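Local coordinates for protein pullulanase (Bacillus acidopullulyticus, PDB 2WAN) that probably hydrolyses the alpha-1,6-glucosidic linkages of pullulan and related branched starch polysaccharides, as a pullulanase of the glycoside hydrolases, at residues R330-T335 and N362-L367. Residues are numbered along the deposited sequence; the frame is centred on the assembly and turned at random.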
loop_
_atom_site.group_PDB
_atom_site.type_symbol
_atom_site.label_atom_id
_atom_site.label_comp_id
_atom_site.label_asym_id
_atom_site.label_seq_id
_atom_site.Cartn_x
_atom_site.Cartn_y
_atom_site.Cartn_z
ATOM N N ARG A 330 1.460 23.462 16.738
ATOM C CA ARG A 330 2.685 22.691 16.940
ATOM C C ARG A 330 3.099 22.027 15.645
ATOM O O ARG A 330 2.258 21.445 14.942
ATOM C CB ARG A 330 2.546 21.640 18.049
ATOM C CG ARG A 330 3.925 21.065 18.474
ATOM C CD ARG A 330 3.826 19.981 19.534
ATOM N NE ARG A 330 3.395 20.485 20.844
ATOM C CZ ARG A 330 4.222 20.860 21.821
ATOM N NH1 ARG A 330 5.536 20.813 21.648
ATOM N NH2 ARG A 330 3.730 21.284 22.976
ATOM N N VAL A 331 4.387 22.155 15.321
ATOM C CA VAL A 331 4.955 21.596 14.084
ATOM C C VAL A 331 6.315 20.966 14.381
ATOM O O VAL A 331 7.088 21.496 15.197
ATOM C CB VAL A 331 5.075 22.682 12.957
ATOM C CG1 VAL A 331 6.054 23.815 13.360
ATOM C CG2 VAL A 331 5.480 22.055 11.614
ATOM N N TRP A 332 6.601 19.832 13.736
ATOM C CA TRP A 332 7.888 19.155 13.885
ATOM C C TRP A 332 8.872 19.658 12.833
ATOM O O TRP A 332 8.662 19.467 11.636
ATOM C CB TRP A 332 7.699 17.632 13.765
ATOM C CG TRP A 332 8.935 16.824 14.120
ATOM C CD1 TRP A 332 9.530 16.717 15.350
ATOM C CD2 TRP A 332 9.698 16.008 13.228
ATOM N NE1 TRP A 332 10.633 15.880 15.271
ATOM C CE2 TRP A 332 10.751 15.430 13.980
ATOM C CE3 TRP A 332 9.585 15.693 11.863
ATOM C CZ2 TRP A 332 11.695 14.562 13.406
ATOM C CZ3 TRP A 332 10.524 14.839 11.293
ATOM C CH2 TRP A 332 11.566 14.284 12.066
ATOM N N ALA A 333 9.932 20.332 13.277
ATOM C CA ALA A 333 10.922 20.889 12.350
ATOM C C ALA A 333 12.303 20.872 13.016
ATOM O O ALA A 333 12.847 21.931 13.370
ATOM C CB ALA A 333 10.540 22.299 11.926
ATOM N N PRO A 334 12.869 19.664 13.171
ATOM C CA PRO A 334 14.060 19.450 14.004
ATOM C C PRO A 334 15.342 20.060 13.456
ATOM O O PRO A 334 16.319 20.196 14.205
ATOM C CB PRO A 334 14.173 17.922 14.068
ATOM C CG PRO A 334 13.564 17.451 12.800
ATOM C CD PRO A 334 12.390 18.398 12.576
ATOM N N THR A 335 15.353 20.422 12.178
ATOM C CA THR A 335 16.550 21.039 11.592
ATOM C C THR A 335 16.417 22.553 11.382
ATOM O O THR A 335 17.375 23.223 10.979
ATOM C CB THR A 335 16.927 20.379 10.265
ATOM O OG1 THR A 335 15.901 20.641 9.306
ATOM C CG2 THR A 335 17.116 18.872 10.443
ATOM N N ASN A 362 11.621 17.688 21.405
ATOM C CA ASN A 362 11.933 16.724 20.345
ATOM C C ASN A 362 11.827 17.301 18.936
ATOM O O ASN A 362 11.270 16.669 18.027
ATOM C CB ASN A 362 11.060 15.465 20.502
ATOM C CG ASN A 362 11.067 14.935 21.933
ATOM O OD1 ASN A 362 10.027 14.820 22.576
ATOM N ND2 ASN A 362 12.262 14.637 22.443
ATOM N N GLY A 363 12.361 18.503 18.760
ATOM C CA GLY A 363 12.428 19.118 17.447
ATOM C C GLY A 363 11.171 19.857 17.028
ATOM O O GLY A 363 11.115 20.390 15.914
ATOM N N THR A 364 10.180 19.926 17.916
ATOM C CA THR A 364 8.963 20.674 17.604
ATOM C C THR A 364 9.080 22.161 17.945
ATOM O O THR A 364 9.913 22.573 18.759
ATOM C CB THR A 364 7.689 20.088 18.273
ATOM O OG1 THR A 364 7.737 20.287 19.696
ATOM C CG2 THR A 364 7.538 18.594 17.959
ATOM N N TRP A 365 8.224 22.949 17.302
ATOM C CA TRP A 365 8.037 24.360 17.608
ATOM C C TRP A 365 6.569 24.543 17.952
ATOM O O TRP A 365 5.686 23.947 17.321
ATOM C CB TRP A 365 8.418 25.226 16.408
ATOM C CG TRP A 365 9.897 25.218 16.077
ATOM C CD1 TRP A 365 10.625 24.179 15.565
ATOM C CD2 TRP A 365 10.808 26.318 16.213
ATOM N NE1 TRP A 365 11.943 24.559 15.390
ATOM C CE2 TRP A 365 12.078 25.869 15.774
ATOM C CE3 TRP A 365 10.675 27.637 16.673
ATOM C CZ2 TRP A 365 13.209 26.701 15.769
ATOM C CZ3 TRP A 365 11.804 28.463 16.671
ATOM C CH2 TRP A 365 13.052 27.989 16.229
ATOM N N LYS A 366 6.298 25.375 18.953
ATOM C CA LYS A 366 4.937 25.528 19.439
ATOM C C LYS A 366 4.562 26.984 19.660
ATOM O O LYS A 366 5.431 27.852 19.819
ATOM C CB LYS A 366 4.734 24.738 20.732
ATOM C CG LYS A 366 5.450 25.346 21.951
ATOM C CD LYS A 366 5.114 24.607 23.219
ATOM C CE LYS A 366 5.620 25.373 24.444
ATOM N NZ LYS A 366 5.274 24.663 25.710
ATOM N N LEU A 367 3.260 27.244 19.685
ATOM C CA LEU A 367 2.764 28.567 20.077
ATOM C C LEU A 367 1.295 28.521 20.444
ATOM O O LEU A 367 0.484 27.909 19.730
ATOM C CB LEU A 367 2.976 29.601 18.965
ATOM C CG LEU A 367 2.719 31.063 19.352
ATOM C CD1 LEU A 367 3.740 31.500 20.424
ATOM C CD2 LEU A 367 2.814 31.954 18.120
HETATM O O HOH W 1 5.274 21.578 25.380
HETATM O O HOH W 2 14.615 23.138 15.117
#
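V331 and W365 form an antiparallel hydrogen-bonded pair, the strand segments 330-332 and 364-367 running at 168° to each other. V331 N gives to W365 O at 3.0 Å, and W365 N returns a bond to V331 O at 2.8 Å. Both segments belong to the antiparallel beta-sandwich of the carbohydrate-binding module 48 family, in which 326-332 and 364-370 are neighbouring strands. Past the strand end one further backbone bond, A333 N to G363 O at 2.9 Å, joins them. G363 has positive phi, and P334 CB, 4.0 Å from G363 CA, would clash with any CB placed there.

On the face bearing R330, W332, T364 and K366, T364 OG1 lies in the guanidinium plane, 3.0 Å from R330 NH1, although the hydrogen bond is bent, 143° at the hydrogen. A bend at chi3 (-69°) brings the guanidinium toward T364, while K366, alongside and pointing the same way, sets CB over one of its faces. A water, also in plane, accepts from both R330 NH2 and K366 NZ, linking two like charges. NE pairs with D317 in a salt bridge, NH1 also reaches S360, and T364 OG1 bonds D361 O. A leucine in place of R330 would probably leave D317 without its cationic mate and T364 OG1 without this donor.

W332 presents its ring edge to the turn, NE1 making a weak, bent bond to N362 O and another weak one to Y311 O, while T364 CG2 lies at the same edge near CD1. P334 CD sits over one face of this indole, and Y572 also meets the ring.

On the other face, V331 CG1 packs on W365 CB; A333 CB, in the following loop, touches W365 CD1. The weak direct bond from W365 NE1 to A333 O spans 3.4 Å; a water bridges the same two atoms, accepting from NE1 at 3.0 Å and donating to A333 O at 2.8 Å.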